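Local coordinates for putative transcriptional regulator (Streptomyces coelicolor, PDB 2ZB9), which probably binds operator DNA through a helix-turn-helix domain and regulates transcription, as a dimeric member of the TetR family, at residues W64-K67 / G68-A71; A71-G74 / Y75-V79; V190-L193 / V194-L198; T88-V91 / R92-L95. One frame throughout, in Å; residues are numbered along the deposited sequence.

Interaction 1. Residues W64-K67 / G68-A71; sequences WPSK and GALA
Ser66 OG takes the backbone N-H of Ala69 at 3.2 Å, an almost straight bond (169°) that makes Ser66 the N-cap of helix 67-83, the helix that follows the predicted helix-turn-helix motif of this TetR-family protein. The hydroxyl reaches that N-H because its chi1 of 73° sets OG between the backbone N and the carbonyl carbon of Ser66, turned back over the first helical turn. The same residue's carbonyl takes part as well: Ser66 O accepts from Leu70 N at 3.0 Å, and one step on Lys67 O accepts from Ala71 N at 2.9 Å, so regular helical bonding starts directly at the cap. Ahead of it, Trp64 leaves the helical conformation after helix 57-63, and Pro65 turns the chain, its CD resting 4.2 Å from Ala69 CB. The indole of Trp64 comes back along the new helix and crosses the side chain of Leu70 at about a right angle. Around this pair, Arg25, Val28 and Leu29 of helix 20-39 pack on the indole, while Phe46 and Val49 of helix 46-53 pack on Leu70; the indole N-H is taken by Asp73, one turn beyond Leu70 on helix 67-83. Leu70 CD1 lies 3.4 Å above the plane of the Trp64 ring, displaced toward its rim, with CD2 and CE3 of the ring each 3.6 Å from that methyl.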
loop_
_atom_site.group_PDB
_atom_site.type_symbol
_atom_site.label_atom_id
_atom_site.label_comp_id
_atom_site.label_asym_id
_atom_site.label_seq_id
_atom_site.Cartn_x
_atom_site.Cartn_y
_atom_site.Cartn_z
ATOM N N TRP A 64 20.958 6.617 -16.112
ATOM C CA TRP A 64 19.702 6.957 -15.452
ATOM C C TRP A 64 19.041 8.107 -16.190
ATOM O O TRP A 64 19.399 9.271 -16.011
ATOM C CB TRP A 64 19.956 7.326 -13.989
ATOM C CG TRP A 64 20.585 6.205 -13.232
ATOM C CD1 TRP A 64 19.967 5.077 -12.775
ATOM C CD2 TRP A 64 21.974 6.053 -12.922
ATOM N NE1 TRP A 64 20.887 4.227 -12.206
ATOM C CE2 TRP A 64 22.131 4.801 -12.285
ATOM C CE3 TRP A 64 23.111 6.852 -13.125
ATOM C CZ2 TRP A 64 23.369 4.327 -11.850
ATOM C CZ3 TRP A 64 24.345 6.382 -12.691
ATOM C CH2 TRP A 64 24.464 5.131 -12.063
ATOM N N PRO A 65 18.046 7.787 -17.028
ATOM C CA PRO A 65 17.298 8.756 -17.830
ATOM C C PRO A 65 16.538 9.812 -17.038
ATOM O O PRO A 65 16.088 10.806 -17.602
ATOM C CB PRO A 65 16.376 7.865 -18.657
ATOM C CG PRO A 65 16.083 6.740 -17.704
ATOM C CD PRO A 65 17.468 6.440 -17.170
ATOM N N SER A 66 16.393 9.612 -15.734
ATOM C CA SER A 66 15.675 10.595 -14.938
ATOM C C SER A 66 16.072 10.589 -13.476
ATOM O O SER A 66 16.694 9.650 -12.981
ATOM C CB SER A 66 14.168 10.355 -15.031
ATOM O OG SER A 66 13.800 9.207 -14.283
ATOM N N LYS A 67 15.695 11.659 -12.791
ATOM C CA LYS A 67 15.961 11.814 -11.372
ATOM C C LYS A 67 15.287 10.656 -10.624
ATOM O O LYS A 67 15.851 10.096 -9.681
ATOM C CB LYS A 67 15.405 13.168 -10.922
ATOM C CG LYS A 67 15.098 13.311 -9.445
ATOM C CD LYS A 67 16.340 13.314 -8.589
ATOM C CE LYS A 67 15.974 13.648 -7.150
ATOM N NZ LYS A 67 15.385 15.014 -7.049
ATOM N N GLY A 68 14.083 10.298 -11.065
ATOM C CA GLY A 68 13.351 9.209 -10.444
ATOM C C GLY A 68 14.107 7.898 -10.517
ATOM O O GLY A 68 14.248 7.201 -9.513
ATOM N N ALA A 69 14.600 7.562 -11.706
ATOM C CA ALA A 69 15.360 6.333 -11.899
ATOM C C ALA A 69 16.648 6.355 -11.084
ATOM O O ALA A 69 17.075 5.324 -10.552
ATOM C CB ALA A 69 15.688 6.143 -13.374
ATOM N N LEU A 70 17.266 7.528 -10.990
ATOM C CA LEU A 70 18.505 7.673 -10.236
ATOM C C LEU A 70 18.259 7.372 -8.760
ATOM O O LEU A 70 18.977 6.584 -8.148
ATOM C CB LEU A 70 19.062 9.091 -10.385
ATOM C CG LEU A 70 20.398 9.358 -9.689
ATOM C CD1 LEU A 70 21.496 8.528 -10.340
ATOM C CD2 LEU A 70 20.735 10.835 -9.783
ATOM N N ALA A 71 17.235 7.997 -8.194
ATOM C CA ALA A 71 16.904 7.788 -6.793
ATOM C C ALA A 71 16.515 6.340 -6.493
ATOM O O ALA A 71 17.035 5.751 -5.544
ATOM C CB ALA A 71 15.783 8.726 -6.381
#

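Interaction 2. Residues A71-G74 / Y75-V79; sequences ALDG and YFHAV
Midway along helix 67-83, the helix that runs from the DNA-binding domain into the helical body of the protein, Asp73 and His77 stand one turn apart and point the same way. Asp73 OD1 lies 3.1 Å from His77 CD2, and the carboxylate and imidazole planes are turned 57° against each other. With CG anti to its carbonyl carbon (chi1 -69°), His77 folds back toward the preceding turn, which places CD2 3.0 Å from Asp73 O, the carbonyl lying at the ring edge near its plane. That same oxygen accepts the backbone N-H of His77 at 3.2 Å. Phe76 CD1 covers one imidazole face, 4.0 Å above its centre. The other oxygen of Asp73, OD2, is gripped from elsewhere: a salt bridge to Arg25, beside the bond from Trp64, fixes the rotation of the carboxylate. Backbone bonds continue through the turn, Tyr75 N to Ala71 O at 2.8 Å and Phe76 N to Leu72 O at 2.9 Å. The large side chains spread outward from the axis: Tyr75 packs on Leu36 and Leu37 of helix 20-39 and meets the ring of Tyr136, while Leu72 and Phe76 lie on helix 126-153. A long helix packed on both the DNA-binding domain and the C-terminal helices is typical of the TetR fold.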
loop_
_atom_site.group_PDB
_atom_site.type_symbol
_atom_site.label_atom_id
_atom_site.label_comp_id
_atom_site.label_asym_id
_atom_site.label_seq_id
_atom_site.Cartn_x
_atom_site.Cartn_y
_atom_site.Cartn_z
ATOM N N ALA A 71 17.235 7.997 -8.194
ATOM C CA ALA A 71 16.904 7.788 -6.793
ATOM C C ALA A 71 16.515 6.340 -6.493
ATOM O O ALA A 71 17.035 5.751 -5.544
ATOM C CB ALA A 71 15.783 8.726 -6.381
ATOM N N LEU A 72 15.620 5.768 -7.300
ATOM C CA LEU A 72 15.159 4.389 -7.092
ATOM C C LEU A 72 16.270 3.351 -7.174
ATOM O O LEU A 72 16.341 2.442 -6.348
ATOM C CB LEU A 72 14.067 4.008 -8.104
ATOM C CG LEU A 72 12.572 4.295 -7.880
ATOM C CD1 LEU A 72 12.186 3.963 -6.439
ATOM C CD2 LEU A 72 12.258 5.729 -8.186
ATOM N N ASP A 73 17.126 3.466 -8.182
ATOM C CA ASP A 73 18.218 2.512 -8.342
ATOM C C ASP A 73 19.190 2.653 -7.170
ATOM O O ASP A 73 19.656 1.656 -6.616
ATOM C CB ASP A 73 18.940 2.758 -9.668
ATOM C CG ASP A 73 19.670 1.525 -10.183
ATOM O OD1 ASP A 73 19.579 0.444 -9.555
ATOM O OD2 ASP A 73 20.333 1.641 -11.237
ATOM N N GLY A 74 19.489 3.892 -6.787
ATOM C CA GLY A 74 20.389 4.099 -5.663
ATOM C C GLY A 74 19.767 3.560 -4.382
ATOM O O GLY A 74 20.442 2.943 -3.550
ATOM N N TYR A 75 18.467 3.776 -4.221
ATOM C CA TYR A 75 17.786 3.305 -3.025
ATOM C C TYR A 75 17.807 1.786 -2.936
ATOM O O TYR A 75 18.149 1.227 -1.897
ATOM C CB TYR A 75 16.337 3.791 -2.995
ATOM C CG TYR A 75 15.641 3.438 -1.703
ATOM C CD1 TYR A 75 15.888 4.160 -0.536
ATOM C CD2 TYR A 75 14.787 2.341 -1.632
ATOM C CE1 TYR A 75 15.301 3.791 0.676
ATOM C CE2 TYR A 75 14.199 1.963 -0.432
ATOM C CZ TYR A 75 14.459 2.688 0.716
ATOM O OH TYR A 75 13.889 2.291 1.903
ATOM N N PHE A 76 17.454 1.114 -4.028
ATOM C CA PHE A 76 17.443 -0.347 -4.031
ATOM C C PHE A 76 18.792 -0.913 -3.571
ATOM O O PHE A 76 18.854 -1.811 -2.727
ATOM C CB PHE A 76 17.083 -0.869 -5.430
ATOM C CG PHE A 76 17.095 -2.370 -5.540
ATOM C CD1 PHE A 76 18.296 -3.064 -5.718
ATOM C CD2 PHE A 76 15.907 -3.095 -5.444
ATOM C CE1 PHE A 76 18.314 -4.458 -5.796
ATOM C CE2 PHE A 76 15.912 -4.486 -5.520
ATOM C CZ PHE A 76 17.121 -5.175 -5.697
ATOM N N HIS A 77 19.874 -0.376 -4.118
ATOM C CA HIS A 77 21.204 -0.847 -3.750
ATOM C C HIS A 77 21.662 -0.438 -2.348
ATOM O O HIS A 77 22.522 -1.084 -1.760
ATOM C CB HIS A 77 22.205 -0.397 -4.813
ATOM C CG HIS A 77 22.011 -1.092 -6.123
ATOM N ND1 HIS A 77 22.461 -2.374 -6.355
ATOM C CD2 HIS A 77 21.324 -0.728 -7.231
ATOM C CE1 HIS A 77 22.059 -2.771 -7.548
ATOM N NE2 HIS A 77 21.366 -1.792 -8.100
ATOM N N ALA A 78 21.076 0.623 -1.806
ATOM C CA ALA A 78 21.437 1.071 -0.466
ATOM C C ALA A 78 20.832 0.185 0.633
ATOM O O ALA A 78 21.424 0.026 1.697
ATOM C CB ALA A 78 20.992 2.515 -0.264
ATOM N N VAL A 79 19.657 -0.384 0.378
ATOM C CA VAL A 79 18.990 -1.224 1.370
ATOM C C VAL A 79 19.063 -2.715 1.068
ATOM O O VAL A 79 18.625 -3.539 1.869
ATOM C CB VAL A 79 17.491 -0.828 1.520
ATOM C CG1 VAL A 79 17.374 0.625 1.954
ATOM C CG2 VAL A 79 16.753 -1.043 0.211
#

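Interaction 3. Residues V190-L193 / V194-L198; sequences VTAL and VTNLL
Asn196 folds its side chain back over the carbonyl of Ala192, one turn earlier on helix 187-199, a helix of the C-terminal domain that packs against the second subunit of the TetR-family dimer. Its CB lies 3.2 Å from Ala192 O. With CG anti to the carbonyl carbon (chi1 -73°), the amide carbon comes to 3.0 Å from that same oxygen. At the tip OD1 is 3.5 Å from Ala192 O, and ND2, although 3.1 Å from it, is too poorly angled to bond; ND2 instead donates to Gln169 of the second subunit. The Ala192 carbonyl is taken by the backbone N-H of Asn196 at 2.9 Å. Shortened to an alanine here, the side chain would probably leave the amide oxygen of Gln169 in the neighbouring subunit without this donor and open a gap beside Val165 of that subunit. Leu193 O accepts from the amide NE2 of the same Gln169 of the second subunit. The side chains of Leu193 and Leu197, on the same flank, also reach the partner, Leu197 packing on its own counterpart there, while Val190 and Val194 lie on helix 91-108 of their own chain. Two backbone bonds here are weak, Val194 N to Val190 O and Leu197 N to Leu193 O, each at 3.5 Å. On the partly exposed side the backbone N-H of Thr195 bonds to Thr191 O at 3.1 Å, and outside that bond the two threonine methyls, Thr191 CG2 and Thr195 CG2, meet at 4.1 Å.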
loop_
_atom_site.group_PDB
_atom_site.type_symbol
_atom_site.label_atom_id
_atom_site.label_comp_id
_atom_site.label_asym_id
_atom_site.label_seq_id
_atom_site.Cartn_x
_atom_site.Cartn_y
_atom_site.Cartn_z
ATOM N N VAL A 190 4.191 -6.652 13.166
ATOM C CA VAL A 190 5.033 -7.513 12.355
ATOM C C VAL A 190 4.867 -8.985 12.721
ATOM O O VAL A 190 4.612 -9.820 11.857
ATOM C CB VAL A 190 6.513 -7.131 12.522
ATOM C CG1 VAL A 190 7.404 -8.185 11.887
ATOM C CG2 VAL A 190 6.762 -5.769 11.891
ATOM N N THR A 191 5.011 -9.296 14.006
ATOM C CA THR A 191 4.891 -10.673 14.466
ATOM C C THR A 191 3.526 -11.269 14.154
ATOM O O THR A 191 3.438 -12.430 13.758
ATOM C CB THR A 191 5.160 -10.783 15.984
ATOM O OG1 THR A 191 6.457 -10.249 16.272
ATOM C CG2 THR A 191 5.126 -12.233 16.428
ATOM N N ALA A 192 2.471 -10.477 14.317
ATOM C CA ALA A 192 1.114 -10.946 14.040
ATOM C C ALA A 192 0.900 -11.250 12.555
ATOM O O ALA A 192 0.169 -12.177 12.201
ATOM C CB ALA A 192 0.088 -9.909 14.518
ATOM N N LEU A 193 1.533 -10.469 11.687
ATOM C CA LEU A 193 1.397 -10.683 10.248
ATOM C C LEU A 193 1.851 -12.087 9.876
ATOM O O LEU A 193 1.192 -12.774 9.105
ATOM C CB LEU A 193 2.237 -9.674 9.462
ATOM C CG LEU A 193 1.840 -8.196 9.475
ATOM C CD1 LEU A 193 2.875 -7.414 8.654
ATOM C CD2 LEU A 193 0.444 -8.013 8.885
ATOM N N VAL A 194 2.983 -12.507 10.430
ATOM C CA VAL A 194 3.533 -13.829 10.139
ATOM C C VAL A 194 2.767 -14.974 10.808
ATOM O O VAL A 194 2.472 -15.981 10.168
ATOM C CB VAL A 194 5.015 -13.903 10.559
ATOM C CG1 VAL A 194 5.587 -15.280 10.250
ATOM C CG2 VAL A 194 5.805 -12.822 9.839
ATOM N N THR A 195 2.432 -14.827 12.086
ATOM C CA THR A 195 1.716 -15.898 12.772
ATOM C C THR A 195 0.321 -16.119 12.186
ATOM O O THR A 195 -0.113 -17.257 12.041
ATOM C CB THR A 195 1.600 -15.638 14.298
ATOM O OG1 THR A 195 0.714 -14.541 14.538
ATOM C CG2 THR A 195 2.964 -15.314 14.885
ATOM N N ASN A 196 -0.380 -15.038 11.851
ATOM C CA ASN A 196 -1.719 -15.159 11.271
ATOM C C ASN A 196 -1.682 -15.990 10.004
ATOM O O ASN A 196 -2.484 -16.900 9.809
ATOM C CB ASN A 196 -2.295 -13.788 10.918
ATOM C CG ASN A 196 -2.701 -12.992 12.133
ATOM O OD1 ASN A 196 -2.898 -13.544 13.213
ATOM N ND2 ASN A 196 -2.856 -11.683 11.956
ATOM N N LEU A 197 -0.729 -15.662 9.145
ATOM C CA LEU A 197 -0.564 -16.327 7.867
ATOM C C LEU A 197 -0.105 -17.774 7.983
ATOM O O LEU A 197 -0.712 -18.675 7.403
ATOM C CB LEU A 197 0.429 -15.528 7.035
ATOM C CG LEU A 197 0.059 -15.196 5.596
ATOM C CD1 LEU A 197 -1.436 -14.947 5.450
ATOM C CD2 LEU A 197 0.867 -13.976 5.188
ATOM N N LEU A 198 0.970 -17.992 8.726
ATOM C CA LEU A 198 1.514 -19.327 8.903
ATOM C C LEU A 198 0.591 -20.248 9.692
ATOM O O LEU A 198 0.373 -21.392 9.299
ATOM C CB LEU A 198 2.885 -19.243 9.594
ATOM C CG LEU A 198 4.172 -19.196 8.744
ATOM C CD1 LEU A 198 3.976 -18.367 7.499
ATOM C CD2 LEU A 198 5.307 -18.644 9.589
#

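Interaction 4. Residues T88-V91 / R92-L95; sequences TGDV and RADL
Asp94 N bonds to Asp90 O at 2.9 Å and Leu95 N to Val91 O as the backbone, having turned through Gly89 at a positive phi of 100°, enters helix 91-108. Asp90 is the N-cap: its OD1 receives the N-H of Ala93 at 2.9 Å in a straight bond that arrives from above the carboxylate plane. A water accepts from Arg92 N at 3.0 Å and lies very close to Asp90 OD1. The N-terminal end of helix 91-108, in the C-terminal domain of this TetR-family protein, is closed by Asp94, whose CG stands anti to its own carbonyl carbon (chi1 -60°), turning the carboxylate back toward Thr88. There Asp94 OD1 uses its syn lone pair to take the hydroxyl of Thr88 OG1 at 2.8 Å, and Asp94 OD2 takes Thr88 N at 3.0 Å. Asp94 OD2 also forms a salt bridge with Arg147 of helix 126-153. With a leucine in its place, Thr88 is likely to lose both of its bonds to the helix, setting the turn free to shift, and Arg147 its charge partner. On the buried flank Val91 and Leu95 lie side by side, CG2 of Val91 3.9 Å from CD2 of Leu95, against helix 126-153.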
loop_
_atom_site.group_PDB
_atom_site.type_symbol
_atom_site.label_atom_id
_atom_site.label_comp_id
_atom_site.label_asym_id
_atom_site.label_seq_id
_atom_site.Cartn_x
_atom_site.Cartn_y
_atom_site.Cartn_z
ATOM N N THR A 88 17.859 -19.922 6.279
ATOM C CA THR A 88 18.363 -20.888 7.246
ATOM C C THR A 88 17.596 -22.205 7.310
ATOM O O THR A 88 18.022 -23.136 7.990
ATOM C CB THR A 88 18.337 -20.280 8.655
ATOM O OG1 THR A 88 16.978 -20.173 9.099
ATOM C CG2 THR A 88 18.954 -18.890 8.643
ATOM N N GLY A 89 16.463 -22.281 6.622
ATOM C CA GLY A 89 15.671 -23.497 6.652
ATOM C C GLY A 89 14.494 -23.389 7.608
ATOM O O GLY A 89 13.792 -24.367 7.848
ATOM N N ASP A 90 14.285 -22.202 8.172
ATOM C CA ASP A 90 13.168 -21.961 9.091
ATOM C C ASP A 90 12.433 -20.734 8.554
ATOM O O ASP A 90 12.782 -19.601 8.880
ATOM C CB ASP A 90 13.686 -21.676 10.508
ATOM C CG ASP A 90 12.558 -21.504 11.529
ATOM O OD1 ASP A 90 11.485 -20.975 11.168
ATOM O OD2 ASP A 90 12.749 -21.884 12.704
ATOM N N VAL A 91 11.410 -20.960 7.736
ATOM C CA VAL A 91 10.679 -19.852 7.137
ATOM C C VAL A 91 10.068 -18.872 8.135
ATOM O O VAL A 91 10.028 -17.677 7.872
ATOM C CB VAL A 91 9.583 -20.364 6.163
ATOM C CG1 VAL A 91 8.486 -21.099 6.927
ATOM C CG2 VAL A 91 9.018 -19.195 5.367
ATOM N N ARG A 92 9.616 -19.362 9.284
ATOM C CA ARG A 92 9.018 -18.479 10.281
ATOM C C ARG A 92 10.066 -17.514 10.830
ATOM O O ARG A 92 9.859 -16.305 10.840
ATOM C CB ARG A 92 8.414 -19.294 11.430
ATOM C CG ARG A 92 7.643 -18.445 12.447
ATOM C CD ARG A 92 7.171 -19.287 13.631
ATOM N NE ARG A 92 6.305 -20.381 13.201
ATOM C CZ ARG A 92 4.979 -20.359 13.275
ATOM N NH1 ARG A 92 4.359 -19.297 13.774
ATOM N NH2 ARG A 92 4.273 -21.397 12.847
ATOM N N ALA A 93 11.196 -18.058 11.274
ATOM C CA ALA A 93 12.278 -17.247 11.821
ATOM C C ALA A 93 12.849 -16.285 10.792
ATOM O O ALA A 93 13.064 -15.112 11.088
ATOM C CB ALA A 93 13.387 -18.145 12.357
ATOM N N ASP A 94 13.095 -16.777 9.582
ATOM C CA ASP A 94 13.656 -15.932 8.530
ATOM C C ASP A 94 12.709 -14.798 8.144
ATOM O O ASP A 94 13.131 -13.651 7.980
ATOM C CB ASP A 94 13.998 -16.770 7.294
ATOM C CG ASP A 94 15.024 -17.854 7.585
ATOM O OD1 ASP A 94 15.741 -17.751 8.607
ATOM O OD2 ASP A 94 15.128 -18.805 6.784
ATOM N N LEU A 95 11.427 -15.122 8.010
ATOM C CA LEU A 95 10.416 -14.129 7.657
ATOM C C LEU A 95 10.338 -13.043 8.742
ATOM O O LEU A 95 10.251 -11.851 8.432
ATOM C CB LEU A 95 9.058 -14.822 7.485
ATOM C CG LEU A 95 8.232 -14.629 6.202
ATOM C CD1 LEU A 95 9.116 -14.543 4.965
ATOM C CD2 LEU A 95 7.260 -15.800 6.076
HETATM O O HOH W 1 9.607 -22.242 10.093
#

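In the fold
Interactions 1 and 2 follow one another on helix 67-83, sharing Ala71, with centres about 11 Å apart; the bond from Trp64 NE1 to Asp73 OD2 (2.8 Å) ties them directly, next to the predicted helix-turn-helix. Interactions 3 and 4 form a second pair on the far side of the fold, about 13 Å between centres, and touch where Leu198 CD2 packs on Arg92 CB at 3.7 Å. Between the pairs the distance is large: interaction 1 lies about 36 Å from interaction 3 and about 35 Å from interaction 4, centre to centre, on opposite sides of the chain's centre. The predicted DNA-binding end is thus well separated from the subunit interface at interaction 3.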